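Local coordinates for protein CPI (Ascaris lumbricoides, PDB 4IT7) that probably inhibits cysteine proteases, as a secreted cystatin-family protein of a parasitic roundworm, at residues S10-N15 with A48-V53; G24-R29 with E103-K108; L62-T67 with Q88-A93. One frame throughout, in Å; residues are numbered along the deposited sequence.

How the contacts relate
All three contacts belong to one cystatin fold, an antiparallel sheet curled round the helix 17-33. Contact 1 sits at one border of the sheet, where the short strand 10-11 pairs with 38-51. Contact 3 joins the next strands in, 56-70 and 88-97, and contact 2 lays the helix against the opposite edge strand, 102-112. Centres of contacts 1 and 3 are about 18 Å apart, those of contacts 1 and 2 about 16 Å, with no touch. Contacts 2 and 3 do meet: Ala26 packs on Val92, and strands 88-97 and 102-112 are neighbours. In the chain contact 1 interleaves with contact 2, whose long loop encloses contact 3; contact 2 brings the N-terminal helix to the last strand.

Contact 1. Residues S10-N15 with A48-V53; sequences STKDVN and AKTQVV
Ala48 meets Lys12 and Val14 where the short N-terminal strand of this cystatin fold joins the border of its antiparallel sheet. The backbone O of Ala48 takes the N-H of Lys12 at 2.9 Å, a bent bond (140° at the hydrogen). Its own N is linked to the same residue by a water, which accepts from Ala48 N at 3.1 Å and donates to Lys12 O at 2.6 Å. The CB methyl points at the incoming segment, with Val14 CG1 loosely against it; Ile19 of the helix also covers this alanine.

Lys49 forms a non-hydrogen-bonded pair with Thr11. Its CA makes a C-H contact of 3.4 Å with Ser10 O, while the extended chain leads off to a cation-pi contact with Phe9.

Thr50 closes the ladder with Ser10 in a hydrogen-bonded pair: Thr50 N reaches Ser10 O at 3.0 Å, and Ser10 N reaches Thr50 O at 2.8 Å. Both are fairly straight, though each donor lies tilted out of the acceptor's carbonyl plane. On the face that carries Ser10 and Thr50, the Lys12 chain passes slantwise over Thr50. Bent at chi2 (78°), it runs its methylenes past the threonine methyl and hydroxyl and delivers NZ to a salt bridge with Asp16.

At Gln51 the chain leaves the contact. Gln51, Val52 and Val53 begin the QxVxG signature of the first hairpin loop, which in related cystatins enters the protease cleft. The ladder ends just before that loop. Where Lys12 crosses Thr50, its CG lies 4.0 Å from Thr50 CG2.

Contact 2. Residues G24-R29 with E103-K108; sequences GKALQR and EEITIK
Lys25 and Glu103 bridge the helix and the last strand of the cystatin fold, in which one long helix is cradled by the curved antiparallel sheet. The two segments cross at 62°, their axes 8.9 Å apart at the closest.

The charged link is bidentate: Lys25 NZ lies 2.9 Å from Glu103 OE1 and 2.9 Å from Glu103 OE2. It meets both on their syn sides, a little out of the carboxylate plane. Glu103 reaches out fully extended, whereas Lys25 turns at chi3 (-83°), bringing CD and CE alongside OE1 before the ammonium group settles between the two oxygens.

Apolar contacts come from the isoleucines. Ile105 forks between helix residues: its CD1 rests 3.7 Å from Lys25 CB, and its CG2 faces the Ala26 backbone and methyl. One step along the strand's same face, Ile107 CD1 approaches Ala26 O and Arg29 CB. Val92 of the neighbouring strand packs against both Ala26 and Ile105.

The third kind is a methyl over a flat cation. The Arg29 guanidinium folds back over its own helix, where NE and NH1 make weak bonds to Lys25 O, and Ile105 CD1 sits 3.9 Å above the centre of its plane.

Contact 3. Residues L62-T67 with Q88-A93; sequences LLIAPT and QICTVA
Ile64 and Gln88 face each other in a hydrogen-bonded antiparallel pair inside the cystatin sheet, between strands 56-70 and 88-97. Their backbones exchange two bonds: Ile64 N to Gln88 O at 2.7 Å, almost straight, and Gln88 N to Ile64 O at 2.8 Å. One pair further along the ladder, Leu62 and Cys90 repeat the pattern, and Leu62 N to Cys90 O is just as nearly linear. Between these pairs lies the non-hydrogen-bonded couple Leu63 and Ile89, where Ile89 CA brings a C-H to within 3.2 Å of Leu62 O. The two segments run at 136° to each other, so the strands diverge beyond this ladder.

Ile64 is the side chain to follow. From CB the chain splits; chi1 of 74° sets CG1 between the backbone N and the carbonyl carbon, directed at the opposite strand. CG1 then passes over Gln88, 3.8 Å from its O and 4.0 Å from its CB, the two side chains slanting across one another. At the tip, CD1 moves on to the next residue of that face and touches Cys90 SG. Ile30 of the helix packs against the isoleucine as well, and the sulfur is bonded to Cys110, so this spot also joins strand 102-112.

The same helix-facing side continues through Leu62, which lies against Ala23 and Ala26; its CD1 meets Val92 CG2 diagonally across the ladder. The other face carries Leu63 and Ile89. Leu63 has CG anti to its N (chi1 174°), swinging the tip across the gap to the second strand: CD1 comes 3.4 Å from Gln88 O and 4.0 Å from Ile89 CG1.

Contact 1. Residues S10-N15 with A48-V53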
loop_
_atom_site.group_PDB
_atom_site.type_symbol
_atom_site.label_atom_id
_atom_site.label_comp_id
_atom_site.label_asym_id
_atom_site.label_seq_id
_atom_site.Cartn_x
_atom_site.Cartn_y
_atom_site.Cartn_z
ATOM N N SER A 10 -0.778 1.938 17.997
ATOM C CA SER A 10 -2.180 2.289 18.208
ATOM C C SER A 10 -3.035 2.263 16.906
ATOM O O SER A 10 -2.661 2.842 15.878
ATOM C CB SER A 10 -2.296 3.620 18.964
ATOM O OG SER A 10 -2.501 4.704 18.079
ATOM N N THR A 11 -4.168 1.564 16.976
ATOM C CA THR A 11 -5.088 1.373 15.864
ATOM C C THR A 11 -5.483 2.693 15.296
ATOM O O THR A 11 -5.659 3.637 16.004
ATOM C CB THR A 11 -6.365 0.638 16.314
ATOM O OG1 THR A 11 -6.017 -0.695 16.674
ATOM C CG2 THR A 11 -7.392 0.570 15.203
ATOM N N LYS A 12 -5.641 2.747 13.993
ATOM C CA LYS A 12 -5.898 3.993 13.346
ATOM C C LYS A 12 -7.006 3.670 12.361
ATOM O O LYS A 12 -7.195 2.512 12.009
ATOM C CB LYS A 12 -4.582 4.491 12.705
ATOM C CG LYS A 12 -4.503 5.967 12.397
ATOM C CD LYS A 12 -4.211 6.829 13.625
ATOM C CE LYS A 12 -3.502 8.137 13.252
ATOM N NZ LYS A 12 -3.906 8.731 11.940
ATOM N N ASP A 13 -7.768 4.679 11.951
ATOM C CA ASP A 13 -8.911 4.457 11.095
ATOM C C ASP A 13 -8.535 4.411 9.616
ATOM O O ASP A 13 -7.875 5.330 9.098
ATOM C CB ASP A 13 -9.983 5.498 11.339
ATOM C CG ASP A 13 -11.170 5.307 10.440
ATOM O OD1 ASP A 13 -11.537 4.155 10.125
ATOM O OD2 ASP A 13 -11.746 6.308 10.017
ATOM N N VAL A 14 -9.000 3.367 8.932
ATOM C CA VAL A 14 -8.567 3.104 7.553
ATOM C C VAL A 14 -9.161 4.104 6.563
ATOM O O VAL A 14 -8.807 4.088 5.380
ATOM C CB VAL A 14 -8.790 1.632 7.098
ATOM C CG1 VAL A 14 -8.389 0.645 8.183
ATOM C CG2 VAL A 14 -10.229 1.405 6.690
ATOM N N ASN A 15 -10.053 4.980 7.040
ATOM C CA ASN A 15 -10.638 6.024 6.175
ATOM C C ASN A 15 -10.060 7.427 6.451
ATOM O O ASN A 15 -10.384 8.398 5.771
ATOM C CB ASN A 15 -12.175 6.018 6.201
ATOM C CG ASN A 15 -12.781 4.809 5.484
ATOM O OD1 ASN A 15 -12.579 4.600 4.283
ATOM N ND2 ASN A 15 -13.541 4.020 6.215
ATOM N N ALA A 48 -4.696 -0.416 9.803
ATOM C CA ALA A 48 -3.744 0.684 9.875
ATOM C C ALA A 48 -3.422 0.919 11.320
ATOM O O ALA A 48 -4.314 0.966 12.150
ATOM C CB ALA A 48 -4.351 1.930 9.273
ATOM N N LYS A 49 -2.144 1.062 11.641
ATOM C CA LYS A 49 -1.755 1.296 13.014
ATOM C C LYS A 49 -0.458 2.083 13.056
ATOM O O LYS A 49 0.485 1.785 12.307
ATOM C CB LYS A 49 -1.566 -0.026 13.729
ATOM C CG LYS A 49 -0.437 -0.856 13.169
ATOM C CD LYS A 49 -0.439 -2.214 13.840
ATOM C CE LYS A 49 0.905 -2.887 13.686
ATOM N NZ LYS A 49 0.962 -4.125 14.518
ATOM N N THR A 50 -0.400 3.057 13.961
ATOM C CA THR A 50 0.743 3.956 14.054
ATOM C C THR A 50 1.414 3.879 15.420
ATOM O O THR A 50 0.763 3.670 16.452
ATOM C CB THR A 50 0.360 5.404 13.696
ATOM O OG1 THR A 50 -0.355 5.987 14.785
ATOM C CG2 THR A 50 -0.540 5.447 12.461
ATOM N N GLN A 51 2.738 3.951 15.408
ATOM C CA GLN A 51 3.494 4.173 16.596
ATOM C C GLN A 51 4.366 5.407 16.401
ATOM O O GLN A 51 4.576 5.874 15.277
ATOM C CB GLN A 51 4.318 2.954 16.963
ATOM C CG GLN A 51 5.361 2.557 15.959
ATOM C CD GLN A 51 6.384 1.647 16.582
ATOM O OE1 GLN A 51 6.239 1.239 17.740
ATOM N NE2 GLN A 51 7.432 1.317 15.823
ATOM N N VAL A 52 4.835 5.956 17.514
ATOM C CA VAL A 52 5.497 7.256 17.511
ATOM C C VAL A 52 6.678 7.276 18.459
ATOM O O VAL A 52 6.896 8.273 19.136
ATOM C CB VAL A 52 4.555 8.437 17.888
ATOM C CG1 VAL A 52 3.699 8.909 16.728
ATOM C CG2 VAL A 52 3.714 8.123 19.130
ATOM N N VAL A 53 7.442 6.189 18.493
ATOM C CA VAL A 53 8.656 6.137 19.292
ATOM C C VAL A 53 9.828 6.921 18.645
ATOM O O VAL A 53 10.526 7.641 19.345
ATOM C CB VAL A 53 9.011 4.677 19.701
ATOM C CG1 VAL A 53 8.936 3.717 18.513
ATOM C CG2 VAL A 53 10.313 4.582 20.505
HETATM O O HOH W 1 -7.312 -0.065 11.496
#

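Contact 2. Residues G24-R29 with E103-K108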
loop_
_atom_site.group_PDB
_atom_site.type_symbol
_atom_site.label_atom_id
_atom_site.label_comp_id
_atom_site.label_asym_id
_atom_site.label_seq_id
_atom_site.Cartn_x
_atom_site.Cartn_y
_atom_site.Cartn_z
ATOM N N GLY A 24 -2.131 4.728 -0.996
ATOM C CA GLY A 24 -1.988 5.029 -2.393
ATOM C C GLY A 24 -0.532 4.979 -2.768
ATOM O O GLY A 24 -0.173 4.437 -3.799
ATOM N N LYS A 25 0.303 5.538 -1.907
ATOM C CA LYS A 25 1.719 5.617 -2.186
ATOM C C LYS A 25 2.312 4.247 -2.035
ATOM O O LYS A 25 3.234 3.891 -2.804
ATOM C CB LYS A 25 2.444 6.638 -1.297
ATOM C CG LYS A 25 2.247 8.102 -1.694
ATOM C CD LYS A 25 3.080 9.089 -0.832
ATOM C CE LYS A 25 2.384 9.415 0.486
ATOM N NZ LYS A 25 3.108 10.377 1.412
ATOM N N ALA A 26 1.812 3.461 -1.075
ATOM C CA ALA A 26 2.363 2.120 -0.875
ATOM C C ALA A 26 2.014 1.225 -2.106
ATOM O O ALA A 26 2.830 0.388 -2.530
ATOM C CB ALA A 26 1.838 1.497 0.410
ATOM N N LEU A 27 0.849 1.469 -2.717
ATOM C CA LEU A 27 0.470 0.778 -3.946
ATOM C C LEU A 27 1.433 1.067 -5.106
ATOM O O LEU A 27 1.888 0.136 -5.749
ATOM C CB LEU A 27 -0.976 1.103 -4.375
ATOM C CG LEU A 27 -1.397 0.199 -5.568
ATOM C CD1 LEU A 27 -1.638 -1.278 -5.179
ATOM C CD2 LEU A 27 -2.587 0.792 -6.294
ATOM N N GLN A 28 1.716 2.358 -5.367
ATOM C CA GLN A 28 2.676 2.712 -6.388
ATOM C C GLN A 28 4.003 2.014 -6.150
ATOM O O GLN A 28 4.639 1.516 -7.065
ATOM C CB GLN A 28 2.887 4.184 -6.357
ATOM C CG GLN A 28 1.788 4.999 -6.985
ATOM C CD GLN A 28 2.244 6.439 -7.091
ATOM O OE1 GLN A 28 2.824 6.977 -6.155
ATOM N NE2 GLN A 28 2.038 7.055 -8.254
ATOM N N ARG A 29 4.405 1.928 -4.902
ATOM C CA ARG A 29 5.608 1.199 -4.574
ATOM C C ARG A 29 5.481 -0.311 -4.853
ATOM O O ARG A 29 6.379 -0.933 -5.375
ATOM C CB ARG A 29 5.925 1.453 -3.096
ATOM C CG ARG A 29 7.295 2.009 -2.786
ATOM C CD ARG A 29 7.491 3.494 -3.111
ATOM N NE ARG A 29 6.275 4.257 -3.437
ATOM C CZ ARG A 29 6.149 5.586 -3.296
ATOM N NH1 ARG A 29 5.012 6.205 -3.646
ATOM N NH2 ARG A 29 7.163 6.309 -2.806
ATOM N N GLU A 103 10.754 10.211 4.214
ATOM C CA GLU A 103 9.608 9.305 4.203
ATOM C C GLU A 103 10.025 8.071 3.479
ATOM O O GLU A 103 10.258 8.120 2.281
ATOM C CB GLU A 103 8.386 9.936 3.569
ATOM C CG GLU A 103 7.265 8.963 3.279
ATOM C CD GLU A 103 6.095 9.624 2.572
ATOM O OE1 GLU A 103 5.820 9.301 1.406
ATOM O OE2 GLU A 103 5.456 10.507 3.168
ATOM N N GLU A 104 10.139 6.976 4.217
ATOM C CA GLU A 104 10.545 5.704 3.687
ATOM C C GLU A 104 9.387 4.666 3.731
ATOM O O GLU A 104 8.870 4.318 4.816
ATOM C CB GLU A 104 11.742 5.199 4.473
ATOM C CG GLU A 104 12.034 3.710 4.324
ATOM C CD GLU A 104 13.237 3.237 5.144
ATOM O OE1 GLU A 104 14.377 3.554 4.746
ATOM O OE2 GLU A 104 13.065 2.543 6.184
ATOM N N ILE A 105 8.981 4.190 2.546
ATOM C CA ILE A 105 7.935 3.142 2.427
ATOM C C ILE A 105 8.571 1.759 2.179
ATOM O O ILE A 105 9.223 1.563 1.168
ATOM C CB ILE A 105 6.926 3.504 1.319
ATOM C CG1 ILE A 105 6.159 4.737 1.726
ATOM C CG2 ILE A 105 5.928 2.368 1.089
ATOM C CD1 ILE A 105 5.425 5.394 0.584
ATOM N N THR A 106 8.381 0.834 3.113
ATOM C CA THR A 106 8.900 -0.530 3.038
ATOM C C THR A 106 7.760 -1.514 2.790
ATOM O O THR A 106 6.842 -1.609 3.606
ATOM C CB THR A 106 9.552 -0.906 4.368
ATOM O OG1 THR A 106 10.655 -0.021 4.602
ATOM C CG2 THR A 106 10.031 -2.320 4.365
ATOM N N ILE A 107 7.791 -2.238 1.672
ATOM C CA ILE A 107 6.849 -3.367 1.494
ATOM C C ILE A 107 7.423 -4.534 2.219
ATOM O O ILE A 107 8.457 -5.027 1.815
ATOM C CB ILE A 107 6.648 -3.812 0.041
ATOM C CG1 ILE A 107 6.490 -2.618 -0.915
ATOM C CG2 ILE A 107 5.485 -4.828 -0.032
ATOM C CD1 ILE A 107 5.366 -1.665 -0.563
ATOM N N LYS A 108 6.733 -4.995 3.251
ATOM C CA LYS A 108 7.267 -5.941 4.204
ATOM C C LYS A 108 7.095 -7.394 3.743
ATOM O O LYS A 108 7.972 -8.256 3.941
ATOM C CB LYS A 108 6.566 -5.695 5.542
ATOM C CG LYS A 108 7.476 -5.714 6.763
ATOM C CD LYS A 108 8.324 -4.461 6.858
ATOM C CE LYS A 108 9.491 -4.677 7.819
ATOM N NZ LYS A 108 10.596 -5.547 7.283
#

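Contact 3. Residues L62-T67 with Q88-A93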
loop_
_atom_site.group_PDB
_atom_site.type_symbol
_atom_site.label_atom_id
_atom_site.label_comp_id
_atom_site.label_asym_id
_atom_site.label_seq_id
_atom_site.Cartn_x
_atom_site.Cartn_y
_atom_site.Cartn_z
ATOM N N LEU A 62 -2.913 -4.056 3.204
ATOM C CA LEU A 62 -3.667 -3.724 2.026
ATOM C C LEU A 62 -4.113 -5.007 1.374
ATOM O O LEU A 62 -3.320 -5.949 1.206
ATOM C CB LEU A 62 -2.781 -2.917 1.039
ATOM C CG LEU A 62 -2.165 -1.613 1.614
ATOM C CD1 LEU A 62 -1.227 -0.943 0.613
ATOM C CD2 LEU A 62 -3.236 -0.624 2.012
ATOM N N LEU A 63 -5.381 -5.040 0.992
ATOM C CA LEU A 63 -5.886 -6.128 0.175
ATOM C C LEU A 63 -5.836 -5.633 -1.264
ATOM O O LEU A 63 -6.498 -4.619 -1.601
ATOM C CB LEU A 63 -7.348 -6.450 0.565
ATOM C CG LEU A 63 -8.041 -7.483 -0.319
ATOM C CD1 LEU A 63 -7.277 -8.801 -0.275
ATOM C CD2 LEU A 63 -9.523 -7.633 0.106
ATOM N N ILE A 64 -5.081 -6.328 -2.125
ATOM C CA ILE A 64 -4.883 -5.836 -3.485
ATOM C C ILE A 64 -5.305 -6.889 -4.511
ATOM O O ILE A 64 -5.220 -8.098 -4.229
ATOM C CB ILE A 64 -3.413 -5.332 -3.744
ATOM C CG1 ILE A 64 -2.439 -6.508 -3.873
ATOM C CG2 ILE A 64 -2.949 -4.359 -2.620
ATOM C CD1 ILE A 64 -1.138 -6.147 -4.563
ATOM N N ALA A 65 -5.721 -6.419 -5.697
ATOM C CA ALA A 65 -6.111 -7.317 -6.795
ATOM C C ALA A 65 -5.444 -6.946 -8.101
ATOM O O ALA A 65 -5.218 -5.775 -8.330
ATOM C CB ALA A 65 -7.639 -7.334 -6.980
ATOM N N PRO A 66 -5.218 -7.942 -9.013
ATOM C CA PRO A 66 -4.683 -7.594 -10.341
ATOM C C PRO A 66 -5.694 -6.823 -11.130
ATOM O O PRO A 66 -6.879 -6.923 -10.846
ATOM C CB PRO A 66 -4.373 -8.946 -10.976
ATOM C CG PRO A 66 -5.268 -9.914 -10.268
ATOM C CD PRO A 66 -5.410 -9.401 -8.863
ATOM N N THR A 67 -5.226 -6.015 -12.068
ATOM C CA THR A 67 -6.103 -5.288 -13.008
ATOM C C THR A 67 -5.693 -5.776 -14.376
ATOM O O THR A 67 -4.803 -6.636 -14.481
ATOM C CB THR A 67 -5.912 -3.742 -12.969
ATOM O OG1 THR A 67 -4.615 -3.390 -13.486
ATOM C CG2 THR A 67 -6.105 -3.173 -11.512
ATOM N N GLN A 88 -4.017 -10.362 -3.156
ATOM C CA GLN A 88 -2.958 -10.521 -2.165
ATOM C C GLN A 88 -3.192 -9.589 -1.012
ATOM O O GLN A 88 -3.948 -8.613 -1.139
ATOM C CB GLN A 88 -1.629 -10.219 -2.786
ATOM C CG GLN A 88 -1.163 -11.304 -3.722
ATOM C CD GLN A 88 0.130 -10.914 -4.359
ATOM O OE1 GLN A 88 0.132 -10.217 -5.352
ATOM N NE2 GLN A 88 1.242 -11.339 -3.776
ATOM N N ILE A 89 -2.575 -9.932 0.120
ATOM C CA ILE A 89 -2.474 -9.059 1.289
ATOM C C ILE A 89 -1.007 -8.703 1.500
ATOM O O ILE A 89 -0.117 -9.579 1.627
ATOM C CB ILE A 89 -3.014 -9.682 2.571
ATOM C CG1 ILE A 89 -4.490 -10.022 2.381
ATOM C CG2 ILE A 89 -2.870 -8.684 3.732
ATOM C CD1 ILE A 89 -5.018 -10.973 3.430
ATOM N N CYS A 90 -0.767 -7.404 1.484
ATOM C CA CYS A 90 0.573 -6.882 1.605
ATOM C C CYS A 90 0.580 -6.079 2.887
ATOM O O CYS A 90 -0.348 -5.285 3.114
ATOM C CB CYS A 90 0.886 -6.026 0.399
ATOM S SG CYS A 90 0.766 -6.877 -1.213
ATOM N N THR A 91 1.565 -6.390 3.743
ATOM C CA THR A 91 1.957 -5.601 4.887
ATOM C C THR A 91 3.038 -4.581 4.437
ATOM O O THR A 91 4.059 -4.924 3.810
ATOM C CB THR A 91 2.457 -6.530 5.996
ATOM O OG1 THR A 91 1.419 -7.460 6.289
ATOM C CG2 THR A 91 2.807 -5.756 7.272
ATOM N N VAL A 92 2.747 -3.320 4.708
ATOM C CA VAL A 92 3.554 -2.187 4.297
ATOM C C VAL A 92 3.804 -1.331 5.542
ATOM O O VAL A 92 2.862 -1.093 6.326
ATOM C CB VAL A 92 2.830 -1.294 3.267
ATOM C CG1 VAL A 92 3.805 -0.285 2.664
ATOM C CG2 VAL A 92 2.207 -2.121 2.154
ATOM N N ALA A 93 5.063 -0.912 5.728
ATOM C CA ALA A 93 5.474 -0.013 6.795
ATOM C C ALA A 93 5.951 1.298 6.178
ATOM O O ALA A 93 6.763 1.339 5.227
ATOM C CB ALA A 93 6.543 -0.652 7.671
#